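Local coordinates for protein retinol dehydratase (Spodoptera frugiperda, PDB 1X8J) that probably dehydrates retinol as a member of the sulfotransferase family, and here holds the nucleotide adenosine-3'-5'-diphosphate and the steroid androsterone, at residues A[62-67]-A[156-161]; A[84-89]-A[268-273]; A[291-296]-A[309-314]. The protein carries 2 engineered substitutions. All blocks are in the same frame, centred on the assembly; numbering follows the deposited sequence.

Contact 1: A[62-67]-A[156-161]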
loop_
_atom_site.group_PDB
_atom_site.type_symbol
_atom_site.label_atom_id
_atom_site.label_comp_id
_atom_site.label_asym_id
_atom_site.label_seq_id
_atom_site.Cartn_x
_atom_site.Cartn_y
_atom_site.Cartn_z
ATOM N N ARG A 62 -13.471 -17.982 -38.247
ATOM C CA ARG A 62 -14.268 -18.851 -39.109
ATOM C C ARG A 62 -15.743 -18.548 -38.916
ATOM O O ARG A 62 -16.199 -18.343 -37.791
ATOM C CB ARG A 62 -14.002 -20.322 -38.771
ATOM C CG ARG A 62 -12.538 -20.723 -38.845
ATOM C CD ARG A 62 -12.331 -22.099 -38.246
ATOM N NE ARG A 62 -10.918 -22.435 -38.113
ATOM C CZ ARG A 62 -10.463 -23.559 -37.566
ATOM N NH1 ARG A 62 -11.306 -24.467 -37.096
ATOM N NH2 ARG A 62 -9.158 -23.780 -37.487
ATOM N N PRO A 63 -16.515 -18.538 -40.012
ATOM C CA PRO A 63 -17.949 -18.251 -39.946
ATOM C C PRO A 63 -18.738 -19.083 -38.932
ATOM O O PRO A 63 -19.835 -18.700 -38.516
ATOM C CB PRO A 63 -18.414 -18.478 -41.389
ATOM C CG PRO A 63 -17.443 -19.467 -41.918
ATOM C CD PRO A 63 -16.132 -18.974 -41.366
ATOM N N THR A 64 -18.172 -20.209 -38.519
ATOM C CA THR A 64 -18.852 -21.073 -37.570
ATOM C C THR A 64 -18.472 -20.793 -36.101
ATOM O O THR A 64 -19.145 -21.257 -35.173
ATOM C CB THR A 64 -18.595 -22.552 -37.950
ATOM O OG1 THR A 64 -18.854 -23.404 -36.830
ATOM C CG2 THR A 64 -17.164 -22.733 -38.424
ATOM N N ASP A 65 -17.413 -20.011 -35.894
ATOM C CA ASP A 65 -16.973 -19.687 -34.545
ATOM C C ASP A 65 -18.061 -18.998 -33.708
ATOM O O ASP A 65 -18.865 -18.226 -34.219
ATOM C CB ASP A 65 -15.749 -18.767 -34.588
ATOM C CG ASP A 65 -14.527 -19.417 -35.229
ATOM O OD1 ASP A 65 -14.457 -20.663 -35.296
ATOM O OD2 ASP A 65 -13.616 -18.667 -35.649
ATOM N N VAL A 66 -18.086 -19.285 -32.412
ATOM C CA VAL A 66 -19.042 -18.647 -31.512
ATOM C C VAL A 66 -18.263 -18.235 -30.280
ATOM O O VAL A 66 -17.543 -19.043 -29.694
ATOM C CB VAL A 66 -20.177 -19.587 -31.091
ATOM C CG1 VAL A 66 -21.106 -18.864 -30.137
ATOM C CG2 VAL A 66 -20.953 -20.043 -32.314
ATOM N N PHE A 67 -18.393 -16.966 -29.910
ATOM C CA PHE A 67 -17.692 -16.408 -28.762
ATOM C C PHE A 67 -18.617 -16.059 -27.605
ATOM O O PHE A 67 -19.724 -15.552 -27.808
ATOM C CB PHE A 67 -16.950 -15.112 -29.148
ATOM C CG PHE A 67 -15.671 -15.324 -29.907
ATOM C CD1 PHE A 67 -15.681 -15.834 -31.199
ATOM C CD2 PHE A 67 -14.452 -15.001 -29.327
ATOM C CE1 PHE A 67 -14.489 -16.019 -31.903
ATOM C CE2 PHE A 67 -13.256 -15.182 -30.022
ATOM C CZ PHE A 67 -13.275 -15.691 -31.309
ATOM N N THR A 156 -13.558 -28.816 -39.479
ATOM C CA THR A 156 -14.807 -29.580 -39.427
ATOM C C THR A 156 -15.375 -29.738 -38.023
ATOM O O THR A 156 -16.263 -30.559 -37.795
ATOM C CB THR A 156 -14.630 -30.980 -40.027
ATOM O OG1 THR A 156 -13.513 -31.624 -39.405
ATOM C CG2 THR A 156 -14.404 -30.890 -41.527
ATOM N N GLU A 157 -14.852 -28.956 -37.087
ATOM C CA GLU A 157 -15.315 -28.974 -35.710
ATOM C C GLU A 157 -15.677 -27.541 -35.341
ATOM O O GLU A 157 -14.872 -26.637 -35.537
ATOM C CB GLU A 157 -14.205 -29.471 -34.788
ATOM C CG GLU A 157 -14.639 -29.701 -33.344
ATOM C CD GLU A 157 -13.468 -30.037 -32.418
ATOM O OE1 GLU A 157 -12.651 -30.924 -32.761
ATOM O OE2 GLU A 157 -13.373 -29.415 -31.339
ATOM N N LYS A 158 -16.882 -27.326 -34.820
ATOM C CA LYS A 158 -17.302 -25.983 -34.431
ATOM C C LYS A 158 -16.456 -25.513 -33.244
ATOM O O LYS A 158 -16.338 -26.221 -32.233
ATOM C CB LYS A 158 -18.786 -25.973 -34.034
ATOM C CG LYS A 158 -19.408 -24.575 -33.979
ATOM C CD LYS A 158 -20.714 -24.545 -33.183
ATOM C CE LYS A 158 -21.845 -23.821 -33.928
ATOM N NZ LYS A 158 -21.535 -22.415 -34.338
ATOM N N ARG A 159 -15.867 -24.325 -33.363
ATOM C CA ARG A 159 -15.042 -23.784 -32.288
ATOM C C ARG A 159 -15.837 -22.897 -31.311
ATOM O O ARG A 159 -16.497 -21.934 -31.712
ATOM C CB ARG A 159 -13.867 -22.979 -32.866
ATOM C CG ARG A 159 -12.962 -23.756 -33.798
ATOM C CD ARG A 159 -11.660 -22.988 -34.076
ATOM N NE ARG A 159 -11.886 -21.678 -34.690
ATOM C CZ ARG A 159 -10.922 -20.842 -35.073
ATOM N NH1 ARG A 159 -9.644 -21.164 -34.912
ATOM N NH2 ARG A 159 -11.235 -19.675 -35.621
ATOM N N PHE A 160 -15.782 -23.235 -30.028
ATOM C CA PHE A 160 -16.461 -22.451 -29.005
ATOM C C PHE A 160 -15.407 -21.663 -28.238
ATOM O O PHE A 160 -14.525 -22.250 -27.600
ATOM C CB PHE A 160 -17.229 -23.360 -28.051
ATOM C CG PHE A 160 -18.408 -24.030 -28.678
ATOM C CD1 PHE A 160 -18.243 -25.148 -29.486
ATOM C CD2 PHE A 160 -19.697 -23.538 -28.462
ATOM C CE1 PHE A 160 -19.344 -25.773 -30.071
ATOM C CE2 PHE A 160 -20.806 -24.154 -29.044
ATOM C CZ PHE A 160 -20.627 -25.275 -29.850
ATOM N N VAL A 161 -15.490 -20.336 -28.290
ATOM C CA VAL A 161 -14.492 -19.517 -27.615
ATOM C C VAL A 161 -15.008 -18.752 -26.410
ATOM O O VAL A 161 -16.116 -18.211 -26.413
ATOM C CB VAL A 161 -13.832 -18.509 -28.596
ATOM C CG1 VAL A 161 -12.700 -17.770 -27.901
ATOM C CG2 VAL A 161 -13.312 -19.231 -29.815
HETATM O O HOH W 1 -14.102 -24.671 -37.387
#
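Arg-62 stacks its guanidinium face to face over that of Arg-159, the two centres 3.7 Å apart and the planes almost parallel at 2°, with Arg-62 NE over the middle of the Arg-159 group. Asp-65 probably offsets this pairing of like charges: Arg-159 grips it side-on, with NE 2.8 Å from Asp-65 OD1 and NH2 2.6 Å from Asp-65 OD2. A bend at chi3 (-60°) turns the Arg-159 guanidinium edge to the carboxylate. On the opposite face of the carboxylate, the backbone N of Arg-62 also reaches OD2, across the type I turn from Arg-62 to Asp-65. Arg-62 NH2 bonds to Val-153 O, while its NH1 meets a water shared with Glu-157 O. The two segments then enter neighbouring strands, 66-70 and 160-163, of the parallel five-stranded sheet of the P-loop-type sulfotransferase fold, joined by backbone bonds from Val-66 N to Arg-159 O and from Val-161 N to Val-66 O. On the face carrying Phe-67, Val-161 CB sits over the ring as a CH-pi contact, 3.7 Å from the centroid. At the loop end, Lys-158 NZ donates to Thr-64 O at 2.8 Å, in the carbonyl plane.

Contact 2: A[84-89]-A[268-273]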
loop_
_atom_site.group_PDB
_atom_site.type_symbol
_atom_site.label_atom_id
_atom_site.label_comp_id
_atom_site.label_asym_id
_atom_site.label_seq_id
_atom_site.Cartn_x
_atom_site.Cartn_y
_atom_site.Cartn_z
ATOM N N TRP A 84 -23.654 -23.879 -25.755
ATOM C CA TRP A 84 -23.163 -25.177 -26.203
ATOM C C TRP A 84 -24.283 -26.184 -26.443
ATOM O O TRP A 84 -24.308 -26.865 -27.464
ATOM C CB TRP A 84 -22.181 -25.761 -25.193
ATOM C CG TRP A 84 -21.290 -26.782 -25.815
ATOM C CD1 TRP A 84 -20.067 -26.564 -26.401
ATOM C CD2 TRP A 84 -21.567 -28.176 -25.971
ATOM N NE1 TRP A 84 -19.572 -27.736 -26.908
ATOM C CE2 TRP A 84 -20.470 -28.743 -26.661
ATOM C CE3 TRP A 84 -22.635 -29.000 -25.599
ATOM C CZ2 TRP A 84 -20.411 -30.101 -26.986
ATOM C CZ3 TRP A 84 -22.576 -30.352 -25.923
ATOM C CH2 TRP A 84 -21.470 -30.887 -26.610
ATOM N N LEU A 85 -25.201 -26.282 -25.491
ATOM C CA LEU A 85 -26.322 -27.200 -25.609
ATOM C C LEU A 85 -27.196 -26.865 -26.815
ATOM O O LEU A 85 -27.588 -27.754 -27.571
ATOM C CB LEU A 85 -27.160 -27.158 -24.334
ATOM C CG LEU A 85 -26.565 -27.950 -23.173
ATOM C CD1 LEU A 85 -27.295 -27.644 -21.869
ATOM C CD2 LEU A 85 -26.645 -29.430 -23.517
ATOM N N ILE A 86 -27.499 -25.581 -26.989
ATOM C CA ILE A 86 -28.330 -25.123 -28.099
ATOM C C ILE A 86 -27.704 -25.434 -29.458
ATOM O O ILE A 86 -28.389 -25.930 -30.351
ATOM C CB ILE A 86 -28.606 -23.609 -27.967
ATOM C CG1 ILE A 86 -29.531 -23.379 -26.771
ATOM C CG2 ILE A 86 -29.203 -23.051 -29.260
ATOM C CD1 ILE A 86 -29.619 -21.945 -26.312
ATOM N N GLU A 87 -26.413 -25.150 -29.618
ATOM C CA GLU A 87 -25.746 -25.441 -30.885
ATOM C C GLU A 87 -25.633 -26.951 -31.112
ATOM O O GLU A 87 -25.594 -27.416 -32.253
ATOM C CB GLU A 87 -24.349 -24.819 -30.921
ATOM C CG GLU A 87 -24.319 -23.291 -30.948
ATOM C CD GLU A 87 -24.963 -22.683 -32.192
ATOM O OE1 GLU A 87 -24.569 -21.560 -32.561
ATOM O OE2 GLU A 87 -25.864 -23.304 -32.793
ATOM N N ASN A 88 -25.589 -27.716 -30.024
ATOM C CA ASN A 88 -25.473 -29.166 -30.127
ATOM C C ASN A 88 -26.798 -29.904 -29.881
ATOM O O ASN A 88 -26.832 -30.956 -29.238
ATOM C CB ASN A 88 -24.379 -29.668 -29.174
ATOM C CG ASN A 88 -22.958 -29.415 -29.713
ATOM O OD1 ASN A 88 -22.476 -30.134 -30.586
ATOM N ND2 ASN A 88 -22.296 -28.386 -29.193
ATOM N N ASP A 89 -27.886 -29.333 -30.398
ATOM C CA ASP A 89 -29.226 -29.923 -30.303
ATOM C C ASP A 89 -29.604 -30.489 -28.942
ATOM O O ASP A 89 -30.058 -31.629 -28.839
ATOM C CB ASP A 89 -29.362 -31.028 -31.344
ATOM C CG ASP A 89 -28.993 -30.563 -32.732
ATOM O OD1 ASP A 89 -28.694 -31.429 -33.582
ATOM O OD2 ASP A 89 -29.009 -29.335 -32.972
ATOM N N LYS A 268 -31.963 -20.979 -33.961
ATOM C CA LYS A 268 -32.645 -22.183 -33.502
ATOM C C LYS A 268 -33.983 -21.808 -32.894
ATOM O O LYS A 268 -34.105 -20.799 -32.199
ATOM C CB LYS A 268 -31.809 -22.901 -32.443
ATOM C CG LYS A 268 -30.407 -23.271 -32.882
ATOM C CD LYS A 268 -30.367 -24.605 -33.603
ATOM C CE LYS A 268 -28.934 -24.974 -33.971
ATOM N NZ LYS A 268 -28.803 -26.404 -34.397
ATOM N N LYS A 269 -34.996 -22.613 -33.174
ATOM C CA LYS A 269 -36.316 -22.369 -32.620
ATOM C C LYS A 269 -36.579 -23.508 -31.654
ATOM O O LYS A 269 -36.686 -24.663 -32.060
ATOM C CB LYS A 269 -37.385 -22.343 -33.720
ATOM C CG LYS A 269 -37.930 -20.941 -34.029
ATOM C CD LYS A 269 -38.666 -20.334 -32.826
ATOM C CE LYS A 269 -39.177 -18.928 -33.141
ATOM N NZ LYS A 269 -39.915 -18.302 -32.000
ATOM N N LEU A 270 -36.661 -23.180 -30.372
ATOM C CA LEU A 270 -36.909 -24.191 -29.361
ATOM C C LEU A 270 -38.372 -24.219 -28.954
ATOM O O LEU A 270 -39.084 -23.222 -29.078
ATOM C CB LEU A 270 -36.043 -23.923 -28.131
ATOM C CG LEU A 270 -34.557 -23.745 -28.425
ATOM C CD1 LEU A 270 -33.809 -23.468 -27.132
ATOM C CD2 LEU A 270 -34.022 -24.993 -29.109
ATOM N N SER A 271 -38.815 -25.373 -28.470
ATOM C CA SER A 271 -40.189 -25.533 -28.025
ATOM C C SER A 271 -40.232 -25.077 -26.581
ATOM O O SER A 271 -39.242 -25.199 -25.869
ATOM C CB SER A 271 -40.604 -26.995 -28.089
ATOM O OG SER A 271 -39.992 -27.718 -27.038
ATOM N N GLU A 272 -41.375 -24.556 -26.154
ATOM C CA GLU A 272 -41.533 -24.087 -24.783
ATOM C C GLU A 272 -40.995 -25.152 -23.819
ATOM O O GLU A 272 -40.464 -24.840 -22.753
ATOM C CB GLU A 272 -43.015 -23.805 -24.498
ATOM C CG GLU A 272 -43.286 -22.498 -23.752
ATOM C CD GLU A 272 -42.873 -22.547 -22.289
ATOM O OE1 GLU A 272 -43.474 -23.341 -21.527
ATOM O OE2 GLU A 272 -41.951 -21.793 -21.901
ATOM N N GLU A 273 -41.122 -26.413 -24.215
ATOM C CA GLU A 273 -40.659 -27.524 -23.395
ATOM C C GLU A 273 -39.132 -27.586 -23.382
ATOM O O GLU A 273 -38.518 -27.805 -22.338
ATOM C CB GLU A 273 -41.232 -28.844 -23.927
ATOM C CG GLU A 273 -42.759 -28.975 -23.828
ATOM C CD GLU A 273 -43.522 -27.936 -24.660
ATOM O OE1 GLU A 273 -43.256 -27.815 -25.881
ATOM O OE2 GLU A 273 -44.401 -27.244 -24.092
#
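The last turn of helix 76-87 and the residues just beyond it face an extended run that leads into helix 272-281, the backbones coming closest where the CA atoms of Ile-86 and Lys-268 stand 7.5 Å apart. Lys-268 does most of the bridging. Its chain bends at chi2 (-86°) and then runs out straight past Ile-86 in the opposite direction, with Lys-268 CG 3.8 Å from Ile-86 CG2. Farther out, Lys-268 CE passes 3.7 Å from Glu-87 OE2, and Lys-268 NZ forms a weak, 3.3 Å salt bridge with Asp-89 OD2, meeting that side chain at about a right angle. Deeper in, Ile-86 CG1 and Leu-270 CD1 approach loosely at 4.3 Å; Ile-86 also packs on Ile-262 and Leu-278, tying helix 76-87 to helices 255-265 and 272-281. Helix 76-87 ends at Glu-87, and Asn-88 is the first residue to leave helical geometry. Its N and ND2 both donate to Trp-84 O, from opposite faces of the carbonyl plane, and ND2 also lies over the Trp-84 ring. With the Lys-268 ammonium near two carboxylates, Asp-89 in the weak bridge and, beyond bonding distance, Glu-87, which also has a long, weak ion pair with Lys-158, attraction here is probably diffuse, and at the protein surface the methylenes of the lysine contribute packing as well as charge.

Contact 3: A[291-296]-A[309-314]. With A3P (adenosine-3'-5'-diphosphate), chain D.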
loop_
_atom_site.group_PDB
_atom_site.type_symbol
_atom_site.label_atom_id
_atom_site.label_comp_id
_atom_site.label_asym_id
_atom_site.label_seq_id
_atom_site.Cartn_x
_atom_site.Cartn_y
_atom_site.Cartn_z
ATOM N N GLY A 291 -20.437 -31.397 -11.955
ATOM C CA GLY A 291 -19.001 -31.592 -12.064
ATOM C C GLY A 291 -18.360 -31.139 -13.365
ATOM O O GLY A 291 -17.161 -30.863 -13.415
ATOM N N ALA A 292 -19.146 -31.052 -14.426
ATOM C CA ALA A 292 -18.601 -30.645 -15.715
ATOM C C ALA A 292 -18.308 -29.140 -15.816
ATOM O O ALA A 292 -17.515 -28.711 -16.669
ATOM C CB ALA A 292 -19.555 -31.072 -16.832
ATOM N N VAL A 293 -18.914 -28.348 -14.933
ATOM C CA VAL A 293 -18.737 -26.902 -14.982
ATOM C C VAL A 293 -18.276 -26.209 -13.704
ATOM O O VAL A 293 -17.969 -25.014 -13.732
ATOM C CB VAL A 293 -20.058 -26.204 -15.434
ATOM C CG1 VAL A 293 -20.554 -26.809 -16.736
ATOM C CG2 VAL A 293 -21.123 -26.333 -14.347
ATOM N N ASN A 294 -18.232 -26.918 -12.581
ATOM C CA ASN A 294 -17.819 -26.250 -11.350
ATOM C C ASN A 294 -16.324 -26.279 -11.077
ATOM O O ASN A 294 -15.863 -25.664 -10.112
ATOM C CB ASN A 294 -18.568 -26.820 -10.138
ATOM C CG ASN A 294 -18.292 -28.303 -9.902
ATOM O OD1 ASN A 294 -17.253 -28.849 -10.322
ATOM N ND2 ASN A 294 -19.222 -28.959 -9.210
ATOM N N MET A 295 -15.576 -26.983 -11.927
ATOM C CA MET A 295 -14.126 -27.101 -11.777
ATOM C C MET A 295 -13.687 -27.525 -10.368
ATOM O O MET A 295 -12.659 -27.063 -9.858
ATOM C CB MET A 295 -13.433 -25.785 -12.156
ATOM C CG MET A 295 -13.567 -25.412 -13.636
ATOM S SD MET A 295 -12.789 -23.824 -14.076
ATOM C CE MET A 295 -11.605 -24.355 -15.315
ATOM N N GLU A 296 -14.460 -28.404 -9.739
ATOM C CA GLU A 296 -14.114 -28.874 -8.407
ATOM C C GLU A 296 -12.954 -29.862 -8.462
ATOM O O GLU A 296 -12.280 -30.096 -7.459
ATOM C CB GLU A 296 -15.328 -29.514 -7.727
ATOM C CG GLU A 296 -16.214 -28.501 -7.026
ATOM C CD GLU A 296 -15.486 -27.750 -5.912
ATOM O OE1 GLU A 296 -15.624 -26.510 -5.852
ATOM O OE2 GLU A 296 -14.787 -28.401 -5.093
ATOM N N HIS A 309 -15.763 -21.310 -4.135
ATOM C CA HIS A 309 -16.147 -22.126 -5.268
ATOM C C HIS A 309 -16.328 -21.245 -6.497
ATOM O O HIS A 309 -16.560 -20.048 -6.364
ATOM C CB HIS A 309 -17.444 -22.873 -4.954
ATOM C CG HIS A 309 -17.381 -23.668 -3.692
ATOM N ND1 HIS A 309 -17.523 -23.095 -2.446
ATOM C CD2 HIS A 309 -17.102 -24.977 -3.477
ATOM C CE1 HIS A 309 -17.330 -24.016 -1.518
ATOM N NE2 HIS A 309 -17.072 -25.166 -2.118
ATOM N N PHE A 310 -16.215 -21.833 -7.684
ATOM C CA PHE A 310 -16.392 -21.065 -8.910
ATOM C C PHE A 310 -17.833 -20.606 -8.991
ATOM O O PHE A 310 -18.100 -19.458 -9.320
ATOM C CB PHE A 310 -16.053 -21.892 -10.145
ATOM C CG PHE A 310 -14.586 -21.975 -10.432
ATOM C CD1 PHE A 310 -13.798 -22.969 -9.844
ATOM C CD2 PHE A 310 -13.986 -21.071 -11.313
ATOM C CE1 PHE A 310 -12.425 -23.072 -10.130
ATOM C CE2 PHE A 310 -12.616 -21.162 -11.610
ATOM C CZ PHE A 310 -11.834 -22.170 -11.015
ATOM N N ILE A 311 -18.754 -21.519 -8.692
ATOM C CA ILE A 311 -20.188 -21.227 -8.693
ATOM C C ILE A 311 -20.500 -20.987 -7.216
ATOM O O ILE A 311 -20.588 -21.933 -6.437
ATOM C CB ILE A 311 -20.959 -22.431 -9.245
ATOM C CG1 ILE A 311 -20.453 -22.731 -10.665
ATOM C CG2 ILE A 311 -22.444 -22.149 -9.261
ATOM C CD1 ILE A 311 -20.980 -24.020 -11.274
ATOM N N ARG A 312 -20.657 -19.716 -6.847
ATOM C CA ARG A 312 -20.859 -19.304 -5.455
ATOM C C ARG A 312 -22.267 -19.159 -4.870
ATOM O O ARG A 312 -22.824 -20.113 -4.327
ATOM C CB ARG A 312 -20.088 -17.996 -5.240
ATOM C CG ARG A 312 -19.667 -17.704 -3.811
ATOM C CD ARG A 312 -18.657 -16.576 -3.813
ATOM N NE ARG A 312 -19.203 -15.390 -4.478
ATOM C CZ ARG A 312 -20.031 -14.521 -3.903
ATOM N NH1 ARG A 312 -20.409 -14.700 -2.642
ATOM N NH2 ARG A 312 -20.484 -13.478 -4.585
ATOM N N LYS A 313 -22.815 -17.953 -4.957
ATOM C CA LYS A 313 -24.135 -17.634 -4.421
ATOM C C LYS A 313 -25.199 -17.515 -5.516
ATOM O O LYS A 313 -26.360 -17.860 -5.296
ATOM C CB LYS A 313 -24.056 -16.322 -3.638
ATOM C CG LYS A 313 -24.190 -16.445 -2.125
ATOM C CD LYS A 313 -25.655 -16.440 -1.687
ATOM C CE LYS A 313 -25.809 -16.030 -0.221
ATOM N NZ LYS A 313 -25.045 -16.902 0.731
ATOM N N GLY A 314 -24.802 -17.009 -6.682
ATOM C CA GLY A 314 -25.723 -16.876 -7.799
ATOM C C GLY A 314 -26.887 -15.925 -7.580
ATOM O O GLY A 314 -27.992 -16.172 -8.057
HETATM P P1 A3P D . -21.439 -14.915 -7.690
HETATM O O1P A3P D . -22.155 -13.669 -7.369
HETATM O O2P A3P D . -22.103 -16.051 -7.051
HETATM O O3P A3P D . -20.021 -14.816 -7.282
HETATM P P2 A3P D . -18.614 -16.179 -14.577
HETATM O O4P A3P D . -18.732 -15.244 -15.690
HETATM O O5P A3P D . -19.039 -17.520 -14.992
HETATM O O6P A3P D . -17.222 -16.205 -14.045
HETATM O "O5'" A3P D . -19.562 -15.677 -13.425
HETATM C "C5'" A3P D . -19.667 -16.339 -12.187
HETATM C "C4'" A3P D . -20.905 -15.834 -11.443
HETATM O "O4'" A3P D . -22.087 -16.477 -12.026
HETATM C "C3'" A3P D . -20.915 -16.218 -9.974
HETATM O "O3'" A3P D . -21.514 -15.114 -9.252
HETATM C "C2'" A3P D . -21.683 -17.546 -10.017
HETATM O "O2'" A3P D . -22.155 -18.120 -8.796
HETATM C "C1'" A3P D . -22.772 -17.213 -11.021
HETATM N N9 A3P D . -23.392 -18.415 -11.600
HETATM C C8 A3P D . -22.797 -19.535 -12.162
HETATM N N7 A3P D . -23.633 -20.448 -12.592
HETATM C C5 A3P D . -24.879 -19.905 -12.297
HETATM C C6 A3P D . -26.249 -20.359 -12.491
HETATM N N6 A3P D . -26.574 -21.535 -13.060
HETATM N N1 A3P D . -27.284 -19.520 -12.063
HETATM C C2 A3P D . -27.005 -18.315 -11.479
HETATM N N3 A3P D . -25.767 -17.792 -11.246
HETATM C C4 A3P D . -24.746 -18.632 -11.679
#
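Oxygen O2P of the 3'-phosphate of A3P is gripped by two successive backbone amides, Lys-313 N and Gly-314 N, each 2.9 Å away, the second in a nearly straight bond (176°). Beside them Arg-312 NE donates to A3P O3P at 3.0 Å, and Arg-312 N reaches the ribose O2'. These residues form the Arg-Lys-Gly signature with which sulfotransferases hold the nucleotide's 3'-phosphate. Just upstream, Ile-311 is wedged between ligand and loop: CG2 touches the adenine, while CD1 lies 3.8 Å from Val-293 CG2 and rests on Asn-294 CB. With CG beside the backbone N (chi1 -66°) and chi2 extended, Met-295 carries SD over one face of the Phe-310 ring, offset toward its rim and 3.8 Å from the centroid, a Met-aromatic contact. An Asx turn shapes the end of segment 291-296, Asn-294 OD1 accepting from Glu-296 N at 2.9 Å. Glu-296 OE1 lies at the edge of the His-309 ring, nearest CD2, while OE2 of the same carboxylate forms a salt bridge with Arg-299. This largely apolar contact links, through packing, Met-295, which touches androsterone, to a phosphate site whose amides and arginine would favour a highly charged phosphate.

How the contacts relate
Contacts 1 and 2 are neighbours, their centres about 17 Å apart, and they touch: the Phe-160 ring packs against Trp-84, Glu-87 and Asn-88. Helix 76-87 is the next element after strand 66-70 and covers the sheet face carrying Val-66 and Phe-160, and the segments of the two contacts alternate along the chain. Contact 3 follows both in sequence, its centre about 25 Å from that of contact 1 and 23 Å from that of contact 2, without touching either. At the start of helix 76-87, Thr-76 N and Thr-77 OG1 bind the same A3P as contact 3, so the sheet-and-helix framework and the later 309-314 loop meet at one nucleotide.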